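Local coordinates for methyltransferase domain-containing protein (Serratia marcescens, PDB 7CLU) that transfers a methyl group from S-adenosyl-L-methionine to an oxygen atom of its substrate, as an O-methyltransferase of the prodigiosin synthetic pathway, at residues A[28-33]-A[74-79]; A[108-113]-A[295-300]; A[237-242]-A[268-273]; A[274-279]-A[302-307]. One frame throughout, in Å; residues are numbered along the deposited sequence.

Interaction 1: residues A[28-33]-A[74-79]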
loop_
_atom_site.group_PDB
_atom_site.type_symbol
_atom_site.label_atom_id
_atom_site.label_comp_id
_atom_site.label_asym_id
_atom_site.label_seq_id
_atom_site.Cartn_x
_atom_site.Cartn_y
_atom_site.Cartn_z
ATOM N N LYS A 28 -14.979 8.646 -7.908
ATOM C CA LYS A 28 -15.139 10.097 -7.888
ATOM C C LYS A 28 -15.941 10.535 -6.664
ATOM O O LYS A 28 -16.805 11.409 -6.737
ATOM C CB LYS A 28 -15.778 10.598 -9.184
ATOM C CG LYS A 28 -14.900 10.389 -10.407
ATOM C CD LYS A 28 -15.705 10.498 -11.691
ATOM C CE LYS A 28 -14.796 10.472 -12.920
ATOM N NZ LYS A 28 -13.507 11.174 -12.671
ATOM N N LEU A 29 -15.640 9.914 -5.524
ATOM C CA LEU A 29 -16.431 10.128 -4.319
ATOM C C LEU A 29 -16.320 11.564 -3.838
ATOM O O LEU A 29 -17.323 12.181 -3.460
ATOM C CB LEU A 29 -15.981 9.150 -3.231
ATOM C CG LEU A 29 -16.562 9.311 -1.819
ATOM C CD1 LEU A 29 -16.692 7.944 -1.143
ATOM C CD2 LEU A 29 -15.708 10.221 -0.983
ATOM N N PHE A 30 -15.107 12.114 -3.831
ATOM C CA PHE A 30 -14.938 13.472 -3.351
ATOM C C PHE A 30 -15.658 14.484 -4.230
ATOM O O PHE A 30 -15.936 15.592 -3.767
ATOM C CB PHE A 30 -13.452 13.800 -3.241
ATOM C CG PHE A 30 -12.667 12.749 -2.519
ATOM C CD1 PHE A 30 -12.733 12.642 -1.141
ATOM C CD2 PHE A 30 -11.872 11.857 -3.223
ATOM C CE1 PHE A 30 -12.017 11.673 -0.468
ATOM C CE2 PHE A 30 -11.153 10.880 -2.562
ATOM C CZ PHE A 30 -11.226 10.780 -1.176
ATOM N N ASP A 31 -15.991 14.121 -5.474
ATOM C CA ASP A 31 -16.745 15.036 -6.327
ATOM C C ASP A 31 -18.102 15.383 -5.721
ATOM O O ASP A 31 -18.573 16.515 -5.865
ATOM C CB ASP A 31 -16.939 14.421 -7.714
ATOM C CG ASP A 31 -15.665 14.447 -8.561
ATOM O OD1 ASP A 31 -14.692 15.149 -8.194
ATOM O OD2 ASP A 31 -15.656 13.764 -9.606
ATOM N N GLN A 32 -18.731 14.430 -5.035
ATOM C CA GLN A 32 -20.058 14.616 -4.452
ATOM C C GLN A 32 -20.077 15.617 -3.312
ATOM O O GLN A 32 -21.167 15.990 -2.856
ATOM C CB GLN A 32 -20.601 13.279 -3.956
ATOM C CG GLN A 32 -20.425 12.147 -4.950
ATOM C CD GLN A 32 -20.809 12.561 -6.364
ATOM O OE1 GLN A 32 -21.912 13.067 -6.597
ATOM N NE2 GLN A 32 -19.892 12.363 -7.312
ATOM N N LEU A 33 -18.911 16.054 -2.840
ATOM C CA LEU A 33 -18.813 17.019 -1.757
ATOM C C LEU A 33 -18.223 18.348 -2.201
ATOM O O LEU A 33 -17.922 19.192 -1.352
ATOM C CB LEU A 33 -17.976 16.449 -0.614
ATOM C CG LEU A 33 -18.490 15.165 0.042
ATOM C CD1 LEU A 33 -17.457 14.629 1.027
ATOM C CD2 LEU A 33 -19.851 15.395 0.732
ATOM N N TYR A 74 -20.568 14.603 5.909
ATOM C CA TYR A 74 -19.186 14.543 5.464
ATOM C C TYR A 74 -18.830 15.839 4.756
ATOM O O TYR A 74 -19.650 16.416 4.037
ATOM C CB TYR A 74 -18.957 13.329 4.550
ATOM C CG TYR A 74 -19.016 12.053 5.354
ATOM C CD1 TYR A 74 -17.878 11.561 5.983
ATOM C CD2 TYR A 74 -20.217 11.382 5.548
ATOM C CE1 TYR A 74 -17.931 10.429 6.764
ATOM C CE2 TYR A 74 -20.277 10.232 6.320
ATOM C CZ TYR A 74 -19.124 9.772 6.932
ATOM O OH TYR A 74 -19.153 8.637 7.700
ATOM N N HIS A 75 -17.608 16.304 4.985
ATOM C CA HIS A 75 -17.140 17.567 4.446
ATOM C C HIS A 75 -15.777 17.374 3.796
ATOM O O HIS A 75 -14.865 16.806 4.407
ATOM C CB HIS A 75 -17.072 18.637 5.550
ATOM C CG HIS A 75 -16.293 19.850 5.160
ATOM N ND1 HIS A 75 -16.777 20.789 4.276
ATOM C CD2 HIS A 75 -15.063 20.276 5.533
ATOM C CE1 HIS A 75 -15.870 21.733 4.103
ATOM N NE2 HIS A 75 -14.825 21.453 4.864
ATOM N N LEU A 76 -15.643 17.853 2.564
ATOM C CA LEU A 76 -14.345 17.861 1.891
ATOM C C LEU A 76 -13.488 19.027 2.376
ATOM O O LEU A 76 -13.858 20.188 2.160
ATOM C CB LEU A 76 -14.534 17.946 0.385
ATOM C CG LEU A 76 -13.246 17.997 -0.427
ATOM C CD1 LEU A 76 -12.454 16.692 -0.253
ATOM C CD2 LEU A 76 -13.558 18.236 -1.905
ATOM N N PRO A 77 -12.351 18.776 3.021
ATOM C CA PRO A 77 -11.503 19.883 3.480
ATOM C C PRO A 77 -10.993 20.719 2.312
ATOM O O PRO A 77 -10.671 20.196 1.242
ATOM C CB PRO A 77 -10.352 19.171 4.205
ATOM C CG PRO A 77 -10.959 17.858 4.653
ATOM C CD PRO A 77 -11.893 17.472 3.534
ATOM N N ALA A 78 -10.907 22.034 2.544
ATOM C CA ALA A 78 -10.531 22.959 1.479
ATOM C C ALA A 78 -9.160 22.628 0.920
ATOM O O ALA A 78 -8.959 22.633 -0.298
ATOM C CB ALA A 78 -10.562 24.402 1.999
ATOM N N ALA A 79 -8.204 22.329 1.791
ATOM C CA ALA A 79 -6.848 22.079 1.331
ATOM C C ALA A 79 -6.685 20.740 0.625
ATOM O O ALA A 79 -5.596 20.475 0.109
ATOM C CB ALA A 79 -5.869 22.167 2.502
HETATM O O HOH W 1 -17.834 19.228 1.347
#
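Leu33 and Leu76 meet back to back, and Leu33 is the side chain to follow outward. Its CB lies 3.9 Å from CB of Leu76, close to where the two backbones approach each other. From there CG points away from the carbonyl carbon (chi1 -60°), which swings both methyls along the 74-76 backbone. CD1 packs 4.0 Å from CB of Tyr74 and equally near the backbone N of Leu76, and CD2 reaches the peptide itself, 3.5 Å from O of Tyr74.

Leu76 turns its own branch to Phe30, at the other end of the 3-10 turn 30-33. Its CD1 meets CD1 of the Phe30 ring at 4.2 Å, the two side chains crossing at about a right angle, while CD2 lies against Phe30 O. No direct hydrogen bond joins the segments; instead, a water bridges them, 2.7 Å from Leu33 O and accepting from Leu76 N (2.9 Å).

This is a small apolar core in the dimerisation domain, whose family belongs to the helix-turn-helix clan. Ile43 of helix 40-47 packs on both Leu33 and Tyr74, Leu58 and Ile59 of helix 51-63 lie against Tyr74, and strand 73-75 pairs antiparallel with strand 68-70.

Interaction 2: residues A[108-113]-A[295-300]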
loop_
_atom_site.group_PDB
_atom_site.type_symbol
_atom_site.label_atom_id
_atom_site.label_comp_id
_atom_site.label_asym_id
_atom_site.label_seq_id
_atom_site.Cartn_x
_atom_site.Cartn_y
_atom_site.Cartn_z
ATOM N N GLY A 108 1.513 -7.520 -6.346
ATOM C CA GLY A 108 1.033 -8.748 -5.743
ATOM C C GLY A 108 2.006 -9.892 -5.940
ATOM O O GLY A 108 2.113 -10.774 -5.091
ATOM N N GLU A 109 2.775 -9.853 -7.028
ATOM C CA GLU A 109 3.741 -10.892 -7.364
ATOM C C GLU A 109 5.184 -10.416 -7.193
ATOM O O GLU A 109 6.085 -10.876 -7.903
ATOM C CB GLU A 109 3.493 -11.386 -8.793
ATOM C CG GLU A 109 2.089 -11.950 -9.019
ATOM C CD GLU A 109 1.842 -13.230 -8.225
ATOM O OE1 GLU A 109 2.641 -14.174 -8.362
ATOM O OE2 GLU A 109 0.870 -13.283 -7.439
ATOM N N LEU A 110 5.415 -9.485 -6.256
ATOM C CA LEU A 110 6.778 -9.033 -5.983
ATOM C C LEU A 110 7.701 -10.200 -5.642
ATOM O O LEU A 110 8.868 -10.217 -6.062
ATOM C CB LEU A 110 6.785 -8.007 -4.849
ATOM C CG LEU A 110 8.186 -7.551 -4.398
ATOM C CD1 LEU A 110 8.898 -6.811 -5.527
ATOM C CD2 LEU A 110 8.112 -6.682 -3.142
ATOM N N LYS A 111 7.208 -11.164 -4.849
ATOM C CA LYS A 111 8.047 -12.282 -4.430
ATOM C C LYS A 111 8.644 -12.982 -5.640
ATOM O O LYS A 111 9.845 -13.277 -5.671
ATOM C CB LYS A 111 7.236 -13.267 -3.582
ATOM C CG LYS A 111 7.849 -14.683 -3.480
ATOM C CD LYS A 111 6.980 -15.608 -2.628
ATOM C CE LYS A 111 7.099 -17.066 -3.069
ATOM N NZ LYS A 111 6.396 -18.002 -2.134
ATOM N N THR A 112 7.824 -13.212 -6.666
ATOM C CA THR A 112 8.302 -13.920 -7.848
ATOM C C THR A 112 9.203 -13.030 -8.697
ATOM O O THR A 112 10.136 -13.529 -9.347
ATOM C CB THR A 112 7.100 -14.437 -8.645
ATOM O OG1 THR A 112 6.347 -15.326 -7.818
ATOM C CG2 THR A 112 7.542 -15.177 -9.915
ATOM N N ALA A 113 8.951 -11.714 -8.697
ATOM C CA ALA A 113 9.821 -10.795 -9.430
ATOM C C ALA A 113 11.218 -10.777 -8.829
ATOM O O ALA A 113 12.213 -10.668 -9.552
ATOM C CB ALA A 113 9.231 -9.376 -9.440
ATOM N N MET A 295 10.201 -0.581 -10.641
ATOM C CA MET A 295 10.791 -0.829 -11.952
ATOM C C MET A 295 10.990 -2.321 -12.187
ATOM O O MET A 295 10.813 -2.807 -13.310
ATOM C CB MET A 295 12.121 -0.093 -12.078
ATOM C CG MET A 295 12.051 1.362 -11.762
ATOM S SD MET A 295 10.549 2.114 -12.407
ATOM C CE MET A 295 10.956 2.109 -14.110
ATOM N N LEU A 296 11.360 -3.053 -11.130
ATOM C CA LEU A 296 11.579 -4.487 -11.239
ATOM C C LEU A 296 10.311 -5.208 -11.678
ATOM O O LEU A 296 10.344 -6.041 -12.594
ATOM C CB LEU A 296 12.074 -5.035 -9.897
ATOM C CG LEU A 296 12.053 -6.547 -9.707
ATOM C CD1 LEU A 296 13.052 -7.191 -10.676
ATOM C CD2 LEU A 296 12.395 -6.907 -8.258
ATOM N N VAL A 297 9.176 -4.904 -11.029
ATOM C CA VAL A 297 7.972 -5.690 -11.278
ATOM C C VAL A 297 7.290 -5.299 -12.576
ATOM O O VAL A 297 6.525 -6.108 -13.128
ATOM C CB VAL A 297 6.944 -5.576 -10.136
ATOM C CG1 VAL A 297 7.526 -6.113 -8.821
ATOM C CG2 VAL A 297 6.458 -4.154 -9.987
ATOM N N SER A 298 7.571 -4.105 -13.098
ATOM C CA SER A 298 6.774 -3.524 -14.172
ATOM C C SER A 298 7.509 -3.352 -15.492
ATOM O O SER A 298 6.854 -3.325 -16.531
ATOM C CB SER A 298 6.225 -2.153 -13.745
ATOM O OG SER A 298 7.259 -1.178 -13.619
ATOM N N THR A 299 8.827 -3.190 -15.486
ATOM C CA THR A 299 9.579 -2.923 -16.707
ATOM C C THR A 299 10.493 -4.105 -17.003
ATOM O O THR A 299 10.567 -5.074 -16.243
ATOM C CB THR A 299 10.391 -1.630 -16.596
ATOM O OG1 THR A 299 11.568 -1.868 -15.813
ATOM C CG2 THR A 299 9.555 -0.511 -15.955
ATOM N N ASP A 300 11.217 -4.020 -18.114
ATOM C CA ASP A 300 12.010 -5.184 -18.481
ATOM C C ASP A 300 13.351 -5.236 -17.759
ATOM O O ASP A 300 13.896 -6.331 -17.585
ATOM C CB ASP A 300 12.187 -5.240 -19.998
ATOM C CG ASP A 300 10.952 -5.782 -20.688
ATOM O OD1 ASP A 300 9.959 -6.045 -19.977
ATOM O OD2 ASP A 300 10.953 -5.944 -21.924
#
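Leu110 and Val297 are brought together by their first torsions. In Leu110, CG stands opposite the backbone N (chi1 175°), and the branch thereby comes nearer to helix 286-298 than the direction of its CB alone would take it. In Val297, CG1 lies across from the carbonyl carbon (chi1 -62°), in the gap between Leu110 and Ala113. CD1 of Leu110 touches this methyl at 3.6 Å, the two side chains meeting at a slant, and CB of Ala113 lies 3.7 Å from the same atom. One valine methyl therefore serves two residues a helical turn apart.

Leu296, the residue before it on helix 286-298, closes over the other part of Ala113. Its CG is 4.0 Å from Ala113 CB, and its CD1 packs 3.7 Å from Ala113 O, a contact of methyl with carbonyl rather than a polar bond. The small alanine side chain points at helix 286-298 and lets the backbones come close, with CA of Ala113 5.7 Å from CA of Val297.

The contact joins the start of helix 110-116 to the last turn of helix 286-298. Leu106 and Trp107 of helix 93-107 also pack on Val297. At the dimer interface, Ala23 of the second subunit lies on Leu110, and Gln56 of the second subunit on Leu296.

With no hydrogen bond or charge pair between these two segments, the match rests on the shape of buried aliphatic groups; polar ties lie at the margin, where Arg121 forms a salt bridge with Asp300.

Interaction 3: residues A[237-242]-A[268-273]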
loop_
_atom_site.group_PDB
_atom_site.type_symbol
_atom_site.label_atom_id
_atom_site.label_comp_id
_atom_site.label_asym_id
_atom_site.label_seq_id
_atom_site.Cartn_x
_atom_site.Cartn_y
_atom_site.Cartn_z
ATOM N N TYR A 237 22.592 21.618 -31.078
ATOM C CA TYR A 237 22.160 21.994 -29.732
ATOM C C TYR A 237 23.297 21.761 -28.755
ATOM O O TYR A 237 23.684 20.613 -28.512
ATOM C CB TYR A 237 20.899 21.227 -29.324
ATOM C CG TYR A 237 19.740 21.622 -30.199
ATOM C CD1 TYR A 237 18.962 22.728 -29.893
ATOM C CD2 TYR A 237 19.474 20.939 -31.379
ATOM C CE1 TYR A 237 17.928 23.124 -30.718
ATOM C CE2 TYR A 237 18.434 21.331 -32.213
ATOM C CZ TYR A 237 17.668 22.425 -31.873
ATOM O OH TYR A 237 16.629 22.822 -32.689
ATOM N N ASP A 238 23.825 22.854 -28.188
ATOM C CA ASP A 238 24.967 22.765 -27.284
ATOM C C ASP A 238 24.582 22.364 -25.860
ATOM O O ASP A 238 25.480 22.101 -25.052
ATOM C CB ASP A 238 25.743 24.095 -27.281
ATOM C CG ASP A 238 24.862 25.290 -26.943
ATOM O OD1 ASP A 238 23.929 25.587 -27.704
ATOM O OD2 ASP A 238 25.104 25.932 -25.908
ATOM N N LEU A 239 23.285 22.275 -25.544
ATOM C CA LEU A 239 22.809 21.686 -24.294
ATOM C C LEU A 239 21.686 20.701 -24.607
ATOM O O LEU A 239 20.701 21.065 -25.262
ATOM C CB LEU A 239 22.314 22.754 -23.296
ATOM C CG LEU A 239 21.805 22.214 -21.940
ATOM C CD1 LEU A 239 22.876 21.414 -21.185
ATOM C CD2 LEU A 239 21.283 23.338 -21.056
ATOM N N ILE A 240 21.846 19.454 -24.150
ATOM C CA ILE A 240 20.863 18.395 -24.357
ATOM C C ILE A 240 20.477 17.826 -23.003
ATOM O O ILE A 240 21.345 17.561 -22.160
ATOM C CB ILE A 240 21.407 17.267 -25.266
ATOM C CG1 ILE A 240 21.906 17.838 -26.595
ATOM C CG2 ILE A 240 20.330 16.225 -25.523
ATOM C CD1 ILE A 240 20.807 18.170 -27.540
ATOM N N HIS A 241 19.180 17.594 -22.807
ATOM C CA HIS A 241 18.669 17.125 -21.530
ATOM C C HIS A 241 17.771 15.922 -21.748
ATOM O O HIS A 241 16.974 15.891 -22.691
ATOM C CB HIS A 241 17.859 18.214 -20.772
ATOM C CG HIS A 241 17.176 17.690 -19.545
ATOM N ND1 HIS A 241 15.805 17.573 -19.441
ATOM C CD2 HIS A 241 17.683 17.207 -18.385
ATOM C CE1 HIS A 241 15.495 17.074 -18.258
ATOM N NE2 HIS A 241 16.617 16.833 -17.600
ATOM N N LEU A 242 17.905 14.944 -20.862
ATOM C CA LEU A 242 17.091 13.734 -20.876
ATOM C C LEU A 242 16.456 13.642 -19.498
ATOM O O LEU A 242 17.157 13.428 -18.500
ATOM C CB LEU A 242 17.933 12.504 -21.206
ATOM C CG LEU A 242 17.212 11.143 -21.251
ATOM C CD1 LEU A 242 16.215 11.125 -22.394
ATOM C CD2 LEU A 242 18.205 10.014 -21.402
ATOM N N GLY A 268 32.106 19.548 -28.189
ATOM C CA GLY A 268 32.042 20.516 -27.115
ATOM C C GLY A 268 30.678 20.681 -26.483
ATOM O O GLY A 268 30.527 21.535 -25.599
ATOM N N GLY A 269 29.680 19.900 -26.904
ATOM C CA GLY A 269 28.350 20.043 -26.354
ATOM C C GLY A 269 28.261 19.506 -24.939
ATOM O O GLY A 269 29.119 18.756 -24.471
ATOM N N ARG A 270 27.188 19.898 -24.250
ATOM C CA ARG A 270 26.910 19.445 -22.893
ATOM C C ARG A 270 25.639 18.600 -22.872
ATOM O O ARG A 270 24.675 18.894 -23.585
ATOM C CB ARG A 270 26.750 20.632 -21.943
ATOM C CG ARG A 270 26.548 20.251 -20.483
ATOM C CD ARG A 270 26.647 21.480 -19.579
ATOM N NE ARG A 270 28.036 21.889 -19.413
ATOM C CZ ARG A 270 28.440 23.006 -18.816
ATOM N NH1 ARG A 270 27.553 23.869 -18.313
ATOM N NH2 ARG A 270 29.742 23.262 -18.728
ATOM N N PHE A 271 25.644 17.552 -22.055
ATOM C CA PHE A 271 24.470 16.705 -21.886
ATOM C C PHE A 271 24.155 16.578 -20.403
ATOM O O PHE A 271 25.055 16.416 -19.575
ATOM C CB PHE A 271 24.661 15.320 -22.511
ATOM C CG PHE A 271 23.580 14.339 -22.132
ATOM C CD1 PHE A 271 22.297 14.467 -22.642
ATOM C CD2 PHE A 271 23.839 13.309 -21.245
ATOM C CE1 PHE A 271 21.296 13.581 -22.282
ATOM C CE2 PHE A 271 22.843 12.431 -20.883
ATOM C CZ PHE A 271 21.571 12.576 -21.403
ATOM N N ILE A 272 22.875 16.679 -20.066
ATOM C CA ILE A 272 22.421 16.547 -18.696
ATOM C C ILE A 272 21.299 15.518 -18.654
ATOM O O ILE A 272 20.328 15.629 -19.405
ATOM C CB ILE A 272 21.906 17.879 -18.125
ATOM C CG1 ILE A 272 22.960 18.995 -18.228
ATOM C CG2 ILE A 272 21.422 17.654 -16.708
ATOM C CD1 ILE A 272 22.497 20.356 -17.617
ATOM N N ALA A 273 21.414 14.541 -17.770
ATOM C CA ALA A 273 20.295 13.674 -17.423
ATOM C C ALA A 273 19.828 14.050 -16.026
ATOM O O ALA A 273 20.651 14.119 -15.113
ATOM C CB ALA A 273 20.702 12.205 -17.446
HETATM O O HOH W 2 25.193 19.402 -26.564
HETATM O O HOH W 3 28.330 23.408 -24.382
#
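The ring of Phe271 lies beside Ile240 and Leu242, presenting its rim to both: CB of Ile240 sits at the edge in the ring plane, and CB of Leu242 lies near that plane, 3.6 Å from CZ. Over one face, displaced toward the rim, is the backbone N of Ala273; the rings of Phe314 and Phe319 also meet it. The imidazole of His241 is met obliquely by Ile272 O, 3.2 Å from CD2, and edge-to-face by Phe160.

These neighbouring parallel strands, 239-243 and 270-275, belong to a beta-alpha-beta unit of the Rossmann-like methyltransferase fold, with helix 251-264 as the crossover. Ile257 of that helix touches Leu242, and Leu258 and Ile261 touch Phe271, so the crossover covers the face bearing these residues. On the opposite face, Leu239 CD1 packs 3.7 Å from Ile272 CD1. His241 lies on that face too, its NE2 bonded to Ser274 OG and its ND1 to Asp174 OD1, near Arg331, which binds S-adenosyl-L-homocysteine.

The backbones cross at only 18° and exchange four hydrogen bonds. Asp238 O and Ile240 O accept from Arg270 N and Ile272 N, while Arg270 O and Ile272 O accept from Ile240 N and Leu242 N. The shortest is Ile272 N to Ile240 O, 2.7 Å and nearly along the C=O axis; at the N-terminal end, by contrast, Arg270 N stands above the carbonyl plane of Asp238, 39° out of it.

Interaction 4: residues A[274-279]-A[302-307]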
loop_
_atom_site.group_PDB
_atom_site.type_symbol
_atom_site.label_atom_id
_atom_site.label_comp_id
_atom_site.label_asym_id
_atom_site.label_seq_id
_atom_site.Cartn_x
_atom_site.Cartn_y
_atom_site.Cartn_z
ATOM N N SER A 274 18.529 14.281 -15.851
ATOM C CA SER A 274 17.976 14.483 -14.518
ATOM C C SER A 274 17.441 13.141 -14.020
ATOM O O SER A 274 16.680 12.480 -14.725
ATOM C CB SER A 274 16.877 15.554 -14.497
ATOM O OG SER A 274 15.907 15.410 -15.517
ATOM N N GLU A 275 17.898 12.718 -12.841
ATOM C CA GLU A 275 17.472 11.453 -12.254
ATOM C C GLU A 275 17.276 11.661 -10.761
ATOM O O GLU A 275 17.563 12.738 -10.220
ATOM C CB GLU A 275 18.481 10.309 -12.501
ATOM C CG GLU A 275 18.771 9.996 -13.963
ATOM C CD GLU A 275 17.711 9.112 -14.580
ATOM O OE1 GLU A 275 17.261 8.159 -13.899
ATOM O OE2 GLU A 275 17.327 9.376 -15.743
ATOM N N THR A 276 16.765 10.614 -10.102
ATOM C CA THR A 276 16.603 10.569 -8.645
ATOM C C THR A 276 17.477 9.427 -8.135
ATOM O O THR A 276 16.985 8.315 -7.911
ATOM C CB THR A 276 15.146 10.348 -8.222
ATOM O OG1 THR A 276 14.656 9.110 -8.783
ATOM C CG2 THR A 276 14.270 11.512 -8.668
ATOM N N PRO A 277 18.767 9.661 -7.928
ATOM C CA PRO A 277 19.660 8.557 -7.555
ATOM C C PRO A 277 19.424 8.066 -6.138
ATOM O O PRO A 277 18.962 8.801 -5.259
ATOM C CB PRO A 277 21.061 9.166 -7.687
ATOM C CG PRO A 277 20.865 10.408 -8.551
ATOM C CD PRO A 277 19.500 10.901 -8.238
ATOM N N LEU A 278 19.775 6.804 -5.925
ATOM C CA LEU A 278 20.036 6.335 -4.574
ATOM C C LEU A 278 21.205 7.110 -3.980
ATOM O O LEU A 278 22.086 7.593 -4.696
ATOM C CB LEU A 278 20.353 4.844 -4.587
ATOM C CG LEU A 278 19.271 3.984 -5.245
ATOM C CD1 LEU A 278 19.777 2.590 -5.533
ATOM C CD2 LEU A 278 18.080 3.954 -4.331
ATOM N N ASN A 279 21.236 7.191 -2.655
ATOM C CA ASN A 279 22.291 7.942 -1.990
ATOM C C ASN A 279 23.621 7.178 -2.068
ATOM O O ASN A 279 23.737 6.122 -2.702
ATOM C CB ASN A 279 21.895 8.258 -0.544
ATOM C CG ASN A 279 21.577 7.014 0.270
ATOM O OD1 ASN A 279 22.082 5.926 -0.008
ATOM N ND2 ASN A 279 20.732 7.173 1.294
ATOM N N GLY A 302 14.418 -1.955 -15.706
ATOM C CA GLY A 302 14.612 -0.707 -14.991
ATOM C C GLY A 302 15.062 -0.930 -13.560
ATOM O O GLY A 302 14.755 -1.951 -12.928
ATOM N N ILE A 303 15.777 0.072 -13.039
ATOM C CA ILE A 303 16.445 0.023 -11.745
ATOM C C ILE A 303 16.882 1.446 -11.387
ATOM O O ILE A 303 17.086 2.278 -12.274
ATOM C CB ILE A 303 17.643 -0.940 -11.789
ATOM C CG1 ILE A 303 18.173 -1.242 -10.385
ATOM C CG2 ILE A 303 18.774 -0.374 -12.666
ATOM C CD1 ILE A 303 18.831 -2.638 -10.247
ATOM N N GLU A 304 16.982 1.750 -10.097
ATOM C CA GLU A 304 17.599 2.984 -9.645
ATOM C C GLU A 304 19.075 2.715 -9.360
ATOM O O GLU A 304 19.472 1.578 -9.066
ATOM C CB GLU A 304 16.884 3.532 -8.400
ATOM C CG GLU A 304 15.358 3.717 -8.573
ATOM C CD GLU A 304 15.012 4.756 -9.635
ATOM O OE1 GLU A 304 15.837 5.667 -9.873
ATOM O OE2 GLU A 304 13.920 4.658 -10.238
ATOM N N SER A 305 19.894 3.758 -9.499
ATOM C CA SER A 305 21.339 3.655 -9.347
ATOM C C SER A 305 21.861 4.793 -8.476
ATOM O O SER A 305 21.201 5.818 -8.289
ATOM C CB SER A 305 22.049 3.678 -10.708
ATOM O OG SER A 305 21.439 2.796 -11.638
ATOM N N SER A 306 23.065 4.604 -7.937
ATOM C CA SER A 306 23.729 5.682 -7.225
ATOM C C SER A 306 24.221 6.743 -8.211
ATOM O O SER A 306 24.319 6.509 -9.419
ATOM C CB SER A 306 24.897 5.140 -6.395
ATOM O OG SER A 306 25.843 4.492 -7.216
ATOM N N ALA A 307 24.500 7.934 -7.675
ATOM C CA ALA A 307 25.147 8.977 -8.467
ATOM C C ALA A 307 26.417 8.448 -9.127
ATOM O O ALA A 307 26.623 8.619 -10.335
ATOM C CB ALA A 307 25.461 10.185 -7.586
HETATM O O HOH W 4 16.127 8.102 -11.483
HETATM O O HOH W 5 18.211 6.269 -9.906
HETATM O O HOH W 6 24.698 8.641 -4.561
#
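Next to the predicted active site, the loop leaving strand 270-275 meets the one leading into helix 307-316, and Glu304 stands at their junction. Its OE2 is hydrogen-bonded to ND1 of His247, the predicted proton acceptor, making Glu304 a second-shell partner that would orient that imidazole. The carboxylate reaches there because the chain, with CG turned away from the carbonyl carbon, bends again at chi2 (-64°).

The other oxygen, OE1, faces the 274-279 segment. One water lies 2.9 Å from Glu304 OE1 and 2.7 Å from Glu275 OE1 and accepts from Thr276 N. A second water accepts from Ser305 N and sits near Thr276 O. Glu275 OE1 also accepts from the backbone N of His247, so one glutamate holds its main chain and the other its imidazole.

Further along, the backbones touch directly. Leu278 N donates to Ser305 O at 2.9 Å, a bent bond with an N-H...O angle of 138°, the donor lying 45° out of the carbonyl plane. Beside it, Pro277 CB packs 3.4 Å from Ser305 O, and CG of Leu278 rests 4.0 Å from CB of Glu304, the two side chains crossing at about a right angle. A third water spans Leu278 O and Ala307 N, where helix 307-316 begins behind its N-cap, Ser306.

The water placed between OE1 of Glu275 and OE1 of Glu304, atoms 4.9 Å apart, thus joins the two loops through a polar bridge, while His247 holds the other oxygen of Glu304.

How the interactions relate
Following the chain, interaction 1 closes first: a loop of some 40 residues in the N-terminal dimerisation domain, about 34 Å from interaction 2, centre to centre, and farther from the others. Interaction 2 then opens at helix 110-116 and closes only at helix 286-298, spanning much of the methyltransferase domain. Interaction 3 falls wholly within that span, closing a beta-alpha-beta unit. Interaction 4 starts where interaction 3 stops on strand 270-275, and crosses interaction 2, since 274-279 lies between its two segments and 302-307 beyond them; CB of Met295 packs on Gly302 O. The sheet, the loops beside the predicted active site and the helices at the dimer interface are thereby tied in sequence.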